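Local coordinates for protein cycloalternan-forming enzyme (Listeria monocytogenes serovar 1/2a, PDB 5F7U) that is a multidomain carbohydrate-active enzyme of glycoside hydrolase family 31, built round a TIM barrel, with glycans and magnesium ions bound in the crystal, at residues Asp16-Gln21 / Glu268-Asn273; Met541-Asp546 / Glu557-Tyr562; Arg698-Pro703 / Gln814-Asp819. The protein carries 1 engineered substitution. All blocks are in the same frame, centred on the assembly; numbering follows the deposited sequence.

Interaction 1. Residues Asp16-Gln21 / Glu268-Asn273. With GLC (alpha-D-glucopyranose), chain F.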
loop_
_atom_site.group_PDB
_atom_site.type_symbol
_atom_site.label_atom_id
_atom_site.label_comp_id
_atom_site.label_asym_id
_atom_site.label_seq_id
_atom_site.Cartn_x
_atom_site.Cartn_y
_atom_site.Cartn_z
ATOM N N ASP A 16 -12.031 -16.209 18.826
ATOM C CA ASP A 16 -11.784 -14.818 18.449
ATOM C C ASP A 16 -10.538 -14.324 19.191
ATOM O O ASP A 16 -10.356 -14.646 20.379
ATOM C CB ASP A 16 -13.011 -13.964 18.771
ATOM C CG ASP A 16 -12.929 -12.590 18.146
ATOM O OD1 ASP A 16 -13.313 -12.403 16.975
ATOM O OD2 ASP A 16 -12.459 -11.682 18.830
ATOM N N LEU A 17 -9.672 -13.581 18.500
ATOM C CA LEU A 17 -8.463 -13.050 19.153
ATOM C C LEU A 17 -8.805 -12.011 20.222
ATOM O O LEU A 17 -8.093 -11.891 21.215
ATOM C CB LEU A 17 -7.502 -12.402 18.142
ATOM C CG LEU A 17 -6.109 -11.965 18.629
ATOM C CD1 LEU A 17 -5.319 -13.154 19.179
ATOM C CD2 LEU A 17 -5.350 -11.263 17.519
ATOM N N TYR A 18 -9.862 -11.244 19.986
ATOM C CA TYR A 18 -10.087 -10.007 20.741
ATOM C C TYR A 18 -11.109 -10.169 21.846
ATOM O O TYR A 18 -11.102 -9.387 22.815
ATOM C CB TYR A 18 -10.505 -8.888 19.788
ATOM C CG TYR A 18 -9.450 -8.572 18.734
ATOM C CD1 TYR A 18 -8.171 -8.118 19.099
ATOM C CD2 TYR A 18 -9.740 -8.713 17.366
ATOM C CE1 TYR A 18 -7.207 -7.830 18.136
ATOM C CE2 TYR A 18 -8.792 -8.412 16.400
ATOM C CZ TYR A 18 -7.526 -7.990 16.789
ATOM O OH TYR A 18 -6.590 -7.707 15.848
ATOM N N THR A 19 -11.986 -11.156 21.706
ATOM C CA THR A 19 -13.093 -11.346 22.662
ATOM C C THR A 19 -13.248 -12.813 23.039
ATOM O O THR A 19 -12.679 -13.697 22.390
ATOM C CB THR A 19 -14.464 -10.853 22.135
ATOM O OG1 THR A 19 -14.899 -11.653 21.029
ATOM C CG2 THR A 19 -14.438 -9.388 21.704
ATOM N N VAL A 20 -14.022 -13.072 24.091
ATOM C CA VAL A 20 -14.366 -14.456 24.423
ATOM C C VAL A 20 -15.873 -14.592 24.426
ATOM O O VAL A 20 -16.588 -13.623 24.725
ATOM C CB VAL A 20 -13.784 -14.932 25.790
ATOM C CG1 VAL A 20 -12.251 -14.841 25.795
ATOM C CG2 VAL A 20 -14.405 -14.162 26.969
ATOM N N GLN A 21 -16.347 -15.789 24.073
ATOM C CA GLN A 21 -17.710 -16.210 24.381
ATOM C C GLN A 21 -17.796 -16.501 25.885
ATOM O O GLN A 21 -16.766 -16.735 26.517
ATOM C CB GLN A 21 -18.087 -17.433 23.535
ATOM C CG GLN A 21 -18.116 -17.104 22.036
ATOM C CD GLN A 21 -19.133 -16.029 21.698
ATOM O OE1 GLN A 21 -18.778 -14.876 21.410
ATOM N NE2 GLN A 21 -20.410 -16.386 21.770
ATOM N N GLU A 268 -0.449 -7.803 15.677
ATOM C CA GLU A 268 -1.136 -9.085 15.489
ATOM C C GLU A 268 -1.321 -9.339 13.999
ATOM O O GLU A 268 -1.898 -8.497 13.303
ATOM C CB GLU A 268 -2.534 -9.049 16.124
ATOM C CG GLU A 268 -2.565 -8.627 17.579
ATOM C CD GLU A 268 -1.773 -9.520 18.524
ATOM O OE1 GLU A 268 -1.484 -10.704 18.224
ATOM O OE2 GLU A 268 -1.455 -9.029 19.628
ATOM N N THR A 269 -0.852 -10.496 13.534
ATOM C CA THR A 269 -1.103 -10.927 12.175
ATOM C C THR A 269 -2.441 -11.669 12.187
ATOM O O THR A 269 -2.511 -12.877 12.398
ATOM C CB THR A 269 0.023 -11.825 11.631
ATOM O OG1 THR A 269 1.291 -11.223 11.933
ATOM C CG2 THR A 269 -0.115 -11.963 10.096
ATOM N N TYR A 270 -3.506 -10.909 12.001
ATOM C CA TYR A 270 -4.850 -11.434 12.214
ATOM C C TYR A 270 -5.805 -10.570 11.414
ATOM O O TYR A 270 -5.998 -9.383 11.731
ATOM C CB TYR A 270 -5.197 -11.318 13.708
ATOM C CG TYR A 270 -6.481 -11.998 14.123
ATOM C CD1 TYR A 270 -6.535 -13.401 14.296
ATOM C CD2 TYR A 270 -7.627 -11.243 14.420
ATOM C CE1 TYR A 270 -7.704 -14.028 14.718
ATOM C CE2 TYR A 270 -8.793 -11.859 14.844
ATOM C CZ TYR A 270 -8.831 -13.240 14.987
ATOM O OH TYR A 270 -10.002 -13.826 15.421
ATOM N N VAL A 271 -6.427 -11.156 10.403
ATOM C CA VAL A 271 -7.394 -10.397 9.603
ATOM C C VAL A 271 -8.669 -10.164 10.417
ATOM O O VAL A 271 -9.131 -11.053 11.148
ATOM C CB VAL A 271 -7.723 -11.069 8.244
ATOM C CG1 VAL A 271 -6.453 -11.223 7.387
ATOM C CG2 VAL A 271 -8.464 -12.400 8.409
ATOM N N TYR A 272 -9.228 -8.963 10.293
ATOM C CA TYR A 272 -10.421 -8.636 11.057
ATOM C C TYR A 272 -11.205 -7.546 10.360
ATOM O O TYR A 272 -10.616 -6.651 9.753
ATOM C CB TYR A 272 -10.045 -8.227 12.492
ATOM C CG TYR A 272 -11.201 -8.266 13.451
ATOM C CD1 TYR A 272 -11.569 -9.454 14.107
ATOM C CD2 TYR A 272 -11.918 -7.113 13.711
ATOM C CE1 TYR A 272 -12.647 -9.466 15.001
ATOM C CE2 TYR A 272 -12.991 -7.112 14.574
ATOM C CZ TYR A 272 -13.348 -8.275 15.215
ATOM O OH TYR A 272 -14.432 -8.176 16.066
ATOM N N ASN A 273 -12.531 -7.662 10.415
ATOM C CA ASN A 273 -13.408 -6.615 9.887
ATOM C C ASN A 273 -13.760 -5.611 11.004
ATOM O O ASN A 273 -14.718 -5.828 11.768
ATOM C CB ASN A 273 -14.673 -7.237 9.238
ATOM C CG ASN A 273 -15.707 -6.175 8.845
ATOM O OD1 ASN A 273 -15.371 -5.010 8.729
ATOM N ND2 ASN A 273 -16.966 -6.578 8.669
HETATM C C1 GLC F . -20.944 -3.320 8.227
HETATM C C2 GLC F . -20.097 -4.414 7.566
HETATM C C3 GLC F . -19.175 -3.837 6.482
HETATM C C4 GLC F . -19.987 -3.099 5.410
HETATM C C5 GLC F . -20.840 -2.030 6.133
HETATM C C6 GLC F . -21.783 -1.273 5.210
HETATM O O1 GLC F . -20.122 -2.489 9.058
HETATM O O2 GLC F . -19.310 -5.062 8.565
HETATM O O3 GLC F . -18.391 -4.888 5.921
HETATM O O4 GLC F . -19.133 -2.434 4.449
HETATM O O5 GLC F . -21.627 -2.521 7.242
HETATM O O6 GLC F . -21.175 0.008 5.069
HETATM O O HOH W 1 -14.080 -9.365 18.420
HETATM O O HOH W 2 -6.749 -7.122 13.163
#

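Interaction 2. Residues Met541-Asp546 / Glu557-Tyr562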
loop_
_atom_site.group_PDB
_atom_site.type_symbol
_atom_site.label_atom_id
_atom_site.label_comp_id
_atom_site.label_asym_id
_atom_site.label_seq_id
_atom_site.Cartn_x
_atom_site.Cartn_y
_atom_site.Cartn_z
ATOM N N MET A 541 -14.203 -13.949 7.868
ATOM C CA MET A 541 -15.399 -14.597 8.346
ATOM C C MET A 541 -15.169 -16.017 8.872
ATOM O O MET A 541 -16.116 -16.692 9.226
ATOM C CB MET A 541 -16.430 -14.631 7.211
ATOM C CG MET A 541 -16.953 -13.254 6.860
ATOM S SD MET A 541 -17.570 -13.240 5.169
ATOM C CE MET A 541 -18.428 -11.667 5.203
ATOM N N VAL A 542 -13.908 -16.438 8.940
ATOM C CA VAL A 542 -13.575 -17.779 9.457
ATOM C C VAL A 542 -13.276 -17.710 10.952
ATOM O O VAL A 542 -12.234 -17.188 11.370
ATOM C CB VAL A 542 -12.375 -18.415 8.703
ATOM C CG1 VAL A 542 -11.948 -19.724 9.367
ATOM C CG2 VAL A 542 -12.721 -18.658 7.245
ATOM N N TRP A 543 -14.186 -18.270 11.741
ATOM C CA TRP A 543 -13.970 -18.461 13.171
ATOM C C TRP A 543 -14.045 -19.953 13.507
ATOM O O TRP A 543 -14.476 -20.771 12.683
ATOM C CB TRP A 543 -15.036 -17.695 13.955
ATOM C CG TRP A 543 -14.745 -16.213 14.156
ATOM C CD1 TRP A 543 -13.966 -15.658 15.141
ATOM C CD2 TRP A 543 -15.250 -15.119 13.384
ATOM N NE1 TRP A 543 -13.953 -14.292 15.027
ATOM C CE2 TRP A 543 -14.738 -13.929 13.964
ATOM C CE3 TRP A 543 -16.086 -15.025 12.258
ATOM C CZ2 TRP A 543 -15.034 -12.662 13.457
ATOM C CZ3 TRP A 543 -16.385 -13.782 11.758
ATOM C CH2 TRP A 543 -15.859 -12.603 12.358
ATOM N N GLY A 544 -13.669 -20.276 14.740
ATOM C CA GLY A 544 -13.865 -21.620 15.302
ATOM C C GLY A 544 -12.631 -22.457 15.036
ATOM O O GLY A 544 -12.174 -22.558 13.903
ATOM N N ARG A 545 -12.100 -23.078 16.079
ATOM C CA ARG A 545 -10.912 -23.918 15.914
ATOM C C ARG A 545 -11.159 -25.193 15.134
ATOM O O ARG A 545 -10.281 -25.680 14.423
ATOM C CB ARG A 545 -10.380 -24.296 17.261
ATOM C CG ARG A 545 -9.730 -23.133 17.909
ATOM C CD ARG A 545 -8.448 -23.631 18.506
ATOM N NE ARG A 545 -7.871 -22.561 19.276
ATOM C CZ ARG A 545 -6.906 -22.729 20.163
ATOM N NH1 ARG A 545 -6.429 -23.947 20.410
ATOM N NH2 ARG A 545 -6.464 -21.679 20.836
ATOM N N ASP A 546 -12.357 -25.737 15.266
ATOM C CA ASP A 546 -12.648 -27.036 14.663
ATOM C C ASP A 546 -13.214 -26.915 13.248
ATOM O O ASP A 546 -13.479 -27.932 12.578
ATOM C CB ASP A 546 -13.578 -27.811 15.590
ATOM C CG ASP A 546 -12.885 -28.224 16.884
ATOM O OD1 ASP A 546 -12.046 -29.152 16.823
ATOM O OD2 ASP A 546 -13.169 -27.637 17.962
ATOM N N GLU A 557 -5.423 -22.050 11.067
ATOM C CA GLU A 557 -4.535 -21.904 9.925
ATOM C C GLU A 557 -5.207 -21.129 8.801
ATOM O O GLU A 557 -4.556 -20.385 8.060
ATOM C CB GLU A 557 -4.099 -23.280 9.420
ATOM C CG GLU A 557 -2.840 -23.183 8.569
ATOM C CD GLU A 557 -2.188 -24.513 8.299
ATOM O OE1 GLU A 557 -2.746 -25.567 8.650
ATOM O OE2 GLU A 557 -1.086 -24.490 7.709
ATOM N N MET A 558 -6.513 -21.306 8.677
ATOM C CA MET A 558 -7.233 -20.798 7.518
ATOM C C MET A 558 -7.797 -19.402 7.665
ATOM O O MET A 558 -8.088 -18.784 6.636
ATOM C CB MET A 558 -8.342 -21.766 7.103
ATOM C CG MET A 558 -7.839 -22.925 6.248
ATOM S SD MET A 558 -7.115 -22.425 4.670
ATOM C CE MET A 558 -8.472 -21.552 3.871
ATOM N N ARG A 559 -7.957 -18.898 8.891
ATOM C CA ARG A 559 -8.558 -17.564 9.034
ATOM C C ARG A 559 -7.870 -16.495 8.151
ATOM O O ARG A 559 -8.563 -15.788 7.392
ATOM C CB ARG A 559 -8.650 -17.075 10.480
ATOM C CG ARG A 559 -9.264 -15.675 10.499
ATOM C CD ARG A 559 -9.557 -15.187 11.878
ATOM N NE ARG A 559 -10.047 -13.806 11.846
ATOM C CZ ARG A 559 -11.321 -13.438 11.774
ATOM N NH1 ARG A 559 -12.319 -14.342 11.684
ATOM N NH2 ARG A 559 -11.605 -12.132 11.780
ATOM N N ASN A 560 -6.539 -16.379 8.223
ATOM C CA ASN A 560 -5.849 -15.340 7.457
ATOM C C ASN A 560 -5.810 -15.644 5.956
ATOM O O ASN A 560 -5.822 -14.728 5.121
ATOM C CB ASN A 560 -4.426 -15.108 7.978
ATOM C CG ASN A 560 -4.407 -14.484 9.375
ATOM O OD1 ASN A 560 -5.417 -13.954 9.860
ATOM N ND2 ASN A 560 -3.244 -14.517 10.019
ATOM N N ARG A 561 -5.770 -16.934 5.638
ATOM C CA ARG A 561 -5.660 -17.412 4.253
ATOM C C ARG A 561 -6.958 -17.308 3.470
ATOM O O ARG A 561 -6.944 -17.002 2.269
ATOM C CB ARG A 561 -5.119 -18.860 4.242
ATOM C CG ARG A 561 -5.003 -19.533 2.858
ATOM C CD ARG A 561 -4.236 -18.706 1.823
ATOM N NE ARG A 561 -2.912 -18.307 2.302
ATOM C CZ ARG A 561 -2.150 -17.381 1.725
ATOM N NH1 ARG A 561 -2.574 -16.729 0.643
ATOM N NH2 ARG A 561 -0.964 -17.102 2.245
ATOM N N TYR A 562 -8.070 -17.598 4.136
ATOM C CA TYR A 562 -9.384 -17.628 3.484
ATOM C C TYR A 562 -9.676 -16.425 2.575
ATOM O O TYR A 562 -10.063 -16.629 1.409
ATOM C CB TYR A 562 -10.500 -17.819 4.518
ATOM C CG TYR A 562 -11.850 -17.963 3.848
ATOM C CD1 TYR A 562 -12.297 -19.217 3.397
ATOM C CD2 TYR A 562 -12.686 -16.851 3.664
ATOM C CE1 TYR A 562 -13.520 -19.341 2.757
ATOM C CE2 TYR A 562 -13.922 -16.971 3.026
ATOM C CZ TYR A 562 -14.338 -18.213 2.585
ATOM O OH TYR A 562 -15.560 -18.342 1.956
HETATM O O HOH W 3 -11.313 -15.297 7.595
#

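Interaction 3. Residues Arg698-Pro703 / Gln814-Asp819. With MG (magnesium ion), chain I.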
loop_
_atom_site.group_PDB
_atom_site.type_symbol
_atom_site.label_atom_id
_atom_site.label_comp_id
_atom_site.label_asym_id
_atom_site.label_seq_id
_atom_site.Cartn_x
_atom_site.Cartn_y
_atom_site.Cartn_z
ATOM N N ARG A 698 -3.918 13.681 -13.257
ATOM C CA ARG A 698 -3.711 12.240 -13.193
ATOM C C ARG A 698 -3.766 11.634 -14.605
ATOM O O ARG A 698 -2.929 10.795 -14.953
ATOM C CB ARG A 698 -4.724 11.558 -12.247
ATOM C CG ARG A 698 -4.490 10.060 -12.106
ATOM C CD ARG A 698 -5.646 9.386 -11.374
ATOM N NE ARG A 698 -5.421 7.956 -11.182
ATOM C CZ ARG A 698 -4.621 7.433 -10.251
ATOM N NH1 ARG A 698 -3.916 8.202 -9.419
ATOM N NH2 ARG A 698 -4.505 6.118 -10.162
ATOM N N MET A 699 -4.720 12.082 -15.418
ATOM C CA MET A 699 -4.785 11.602 -16.783
ATOM C C MET A 699 -3.573 12.047 -17.613
ATOM O O MET A 699 -3.075 11.272 -18.433
ATOM C CB MET A 699 -6.126 11.922 -17.446
ATOM C CG MET A 699 -7.319 11.268 -16.732
ATOM S SD MET A 699 -7.210 9.490 -16.424
ATOM C CE MET A 699 -7.585 8.856 -18.059
ATOM N N ASN A 700 -3.067 13.255 -17.354
ATOM C CA ASN A 700 -1.823 13.721 -18.020
ATOM C C ASN A 700 -0.635 12.832 -17.629
ATOM O O ASN A 700 0.254 12.565 -18.437
ATOM C CB ASN A 700 -1.463 15.172 -17.651
ATOM C CG ASN A 700 -2.496 16.202 -18.092
ATOM O OD1 ASN A 700 -2.769 17.144 -17.340
ATOM N ND2 ASN A 700 -3.054 16.062 -19.299
ATOM N N LEU A 701 -0.618 12.397 -16.373
ATOM C CA LEU A 701 0.458 11.540 -15.858
ATOM C C LEU A 701 0.215 10.049 -16.029
ATOM O O LEU A 701 1.048 9.220 -15.627
ATOM C CB LEU A 701 0.747 11.887 -14.389
ATOM C CG LEU A 701 1.330 13.287 -14.115
ATOM C CD1 LEU A 701 1.363 13.526 -12.621
ATOM C CD2 LEU A 701 2.750 13.416 -14.663
ATOM N N LEU A 702 -0.911 9.684 -16.629
ATOM C CA LEU A 702 -1.226 8.252 -16.774
ATOM C C LEU A 702 -0.127 7.411 -17.453
ATOM O O LEU A 702 0.086 6.272 -17.026
ATOM C CB LEU A 702 -2.624 8.018 -17.385
ATOM C CG LEU A 702 -3.177 6.583 -17.355
ATOM C CD1 LEU A 702 -3.270 6.007 -15.943
ATOM C CD2 LEU A 702 -4.552 6.564 -18.023
ATOM N N PRO A 703 0.602 7.960 -18.465
ATOM C CA PRO A 703 1.679 7.101 -19.013
ATOM C C PRO A 703 2.784 6.774 -17.988
ATOM O O PRO A 703 3.303 5.650 -17.987
ATOM C CB PRO A 703 2.223 7.933 -20.183
ATOM C CG PRO A 703 1.018 8.702 -20.637
ATOM C CD PRO A 703 0.385 9.138 -19.328
ATOM N N GLN A 814 -4.924 19.739 -17.831
ATOM C CA GLN A 814 -5.773 19.948 -19.005
ATOM C C GLN A 814 -6.291 18.609 -19.510
ATOM O O GLN A 814 -5.520 17.659 -19.667
ATOM C CB GLN A 814 -5.006 20.715 -20.095
ATOM C CG GLN A 814 -4.536 22.068 -19.590
ATOM C CD GLN A 814 -3.752 22.852 -20.606
ATOM O OE1 GLN A 814 -2.909 22.303 -21.328
ATOM N NE2 GLN A 814 -4.015 24.155 -20.659
ATOM N N ASN A 815 -7.598 18.553 -19.750
ATOM C CA ASN A 815 -8.342 17.309 -19.989
ATOM C C ASN A 815 -7.975 16.618 -21.305
ATOM O O ASN A 815 -8.241 17.153 -22.384
ATOM C CB ASN A 815 -9.844 17.627 -19.954
ATOM C CG ASN A 815 -10.725 16.390 -19.958
ATOM O OD1 ASN A 815 -10.255 15.266 -19.831
ATOM N ND2 ASN A 815 -12.023 16.607 -20.086
ATOM N N VAL A 816 -7.375 15.432 -21.202
ATOM C CA VAL A 816 -7.100 14.583 -22.384
ATOM C C VAL A 816 -8.134 13.467 -22.600
ATOM O O VAL A 816 -8.003 12.644 -23.514
ATOM C CB VAL A 816 -5.670 13.970 -22.338
ATOM C CG1 VAL A 816 -4.632 15.057 -22.512
ATOM C CG2 VAL A 816 -5.427 13.167 -21.056
ATOM N N GLY A 817 -9.149 13.423 -21.743
ATOM C CA GLY A 817 -10.247 12.469 -21.904
ATOM C C GLY A 817 -9.826 11.103 -21.390
ATOM O O GLY A 817 -8.789 10.971 -20.738
ATOM N N ASN A 818 -10.631 10.094 -21.680
ATOM C CA ASN A 818 -10.378 8.747 -21.174
ATOM C C ASN A 818 -10.242 7.691 -22.269
ATOM O O ASN A 818 -10.436 6.509 -22.004
ATOM C CB ASN A 818 -11.442 8.332 -20.123
ATOM C CG ASN A 818 -12.844 8.210 -20.700
ATOM O OD1 ASN A 818 -13.072 8.407 -21.905
ATOM N ND2 ASN A 818 -13.801 7.889 -19.842
ATOM N N ASP A 819 -9.919 8.102 -23.502
ATOM C CA ASP A 819 -9.764 7.104 -24.571
ATOM C C ASP A 819 -8.356 6.562 -24.442
ATOM O O ASP A 819 -7.395 7.225 -24.819
ATOM C CB ASP A 819 -10.037 7.665 -25.989
ATOM C CG ASP A 819 -9.649 6.680 -27.119
ATOM O OD1 ASP A 819 -9.518 5.451 -26.883
ATOM O OD2 ASP A 819 -9.497 7.149 -28.276
HETATM MG MG MG I . -5.935 8.681 -24.114
HETATM O O HOH W 4 -5.601 10.673 -24.985
HETATM O O HOH W 5 -6.536 9.239 -21.810
HETATM O O HOH W 6 -4.243 6.993 -23.414
#

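Interaction 1. Residues Asp16-Gln21 / Glu268-Asn273
D16 approaches Y272 at the ring edge: its OD1 lies 3.6 Å from Y272 CE1, near the ring plane, and also accepts a hydrogen bond from the indole NE1 of W543. Its other oxygen, OD2, takes two backbone N-H groups, that of Y18 from above the carboxylate plane, closing an Asx turn, and that of T19 on the anti lone pair, extending it to an Asx motif. A water links the same OD2 to Y272 OH. At L17 the backbone N donates to Y270 OH (3.1 Å, N-H...O angle 156°), while CB sits over the face of that ring, 3.6 Å from its centroid. With CG anti to the backbone N (chi1 -172°), CD2 extends along the ring to Y270 CG and to the aliphatic part of E268, whose carboxylate is held by H306 and Q308. The contact thereby joins a loop of the Lmo2446-like N-terminal region to strand 266-269 and the residues that follow it, in the galactose mutarotase-like region; the same segment runs on to N273, which lines a glycan pocket. Y18 completes a cluster of three tyrosines: its edge meets the face of Y272 (centroids 5.1 Å apart, planes at 89°), and its own face receives the edge of Y270 in an offset T-shaped pair at 5.5 Å between centroids. The phenol OH of Y18 reaches Y270 O through a second water.

Interaction 2. Residues Met541-Asp546 / Glu557-Tyr562
Polar contact between R559 and the 541-546 loop rests on one direct hydrogen bond: R559 NH1 donates to V542 O at 2.9 Å with an N-H...O angle of 162°. The oxygen lies almost in the guanidinium plane, yet NH1 stands well above the carbonyl plane of V542, so the bond is straight at the donor and does not follow a lone pair at the acceptor. One water adds a second link, accepting from V542 N and donating to R559 O at 2.8 Å.

The cationic contact uses the same nitrogen. NH1 is suspended over a face of the W543 indole, 3.3 Å from CE2, and R559 CZ lies 4.4 Å from the centroid of the six-membered ring, 24° off its normal, which meets the geometry of a cation-pi pair. The two planes are inclined at 49°, and NH1 is the part of the group nearest the ring. The R559 chain is extended, and this length carries the guanidinium from the helix to the indole. Both segments belong to the TIM-barrel region of family 31: the loop follows barrel strand 534-536, and the helix, 555-577, is the next one along the chain. R559 NH2 is bound to V271 O and the W543 N-H is engaged with D16, so both side chains have polar partners beyond the two segments.

Apolar packing is carried by V542. Its CG2 rests 3.6 Å from Y562 CG and equally near Y562 CB, while CB and CG1 lie against the helix backbone around R559 CA, at 3.9 Å for CB. L506 touches the side chains of both V542 and Y562, and the Y562 hydroxyl is hydrogen-bonded to L507 O.

Interaction 3. Residues Arg698-Pro703 / Gln814-Asp819
The 814-819 loop runs past the last turn of helix 687-700, the closest CA pair being M699 and V816, 6.8 Å apart. The N700 amide holds the loop by its backbone: ND2 donates to Q814 O at 3.0 Å, in the carbonyl plane and with an N-H...O angle of 155°. Q814 N returns a weak bond to N700 OD1 (3.4 Å), an oxygen that also accepts from G813 N. V816 packs beside this amide, placing CG1 3.7 Å from N700 ND2 and CG2 3.9 Å from M699 CB. The M699 chain is bent at chi2 (-52°) and again at chi3, bringing its methyl CE to 3.6 Å from G817 O. Within the loop, G817 N donates to N815 OD1, closing an Asx turn. The magnesium ion is bound by D819 O at 2.2 Å and by three waters, and S822 belongs to the same site; one of these waters donates to G817 O at 3.0 Å. Helix 687-700, in the TIM-barrel region, is thus joined to the loop between strands 801-806 and 825-830 of the five-stranded mixed sheet, while strand 801-806 also borders the site, N805 bonding to N700 and touching V816.

How the interactions relate
Interactions 1 and 2 are neighbours, their centres 11 Å apart, whereas interaction 3 lies about 43 Å from the centre of each, on the opposite side of the chain's centre. Along the sequence the three follow in series. The first two touch directly: V271 O meets R559 NH2 and D16 OD1 meets W543 NE1, each at 2.8 Å and probably hydrogen-bonded, so the N-terminal and mutarotase-like regions are connected to helix 555-577 and the loop before it in the TIM barrel. Interaction 3 joins the later helix 687-700 to a loop beside the mixed sheet that includes strand 801-806. The barrel region therefore contacts beta-rich parts of the chain on two distant flanks.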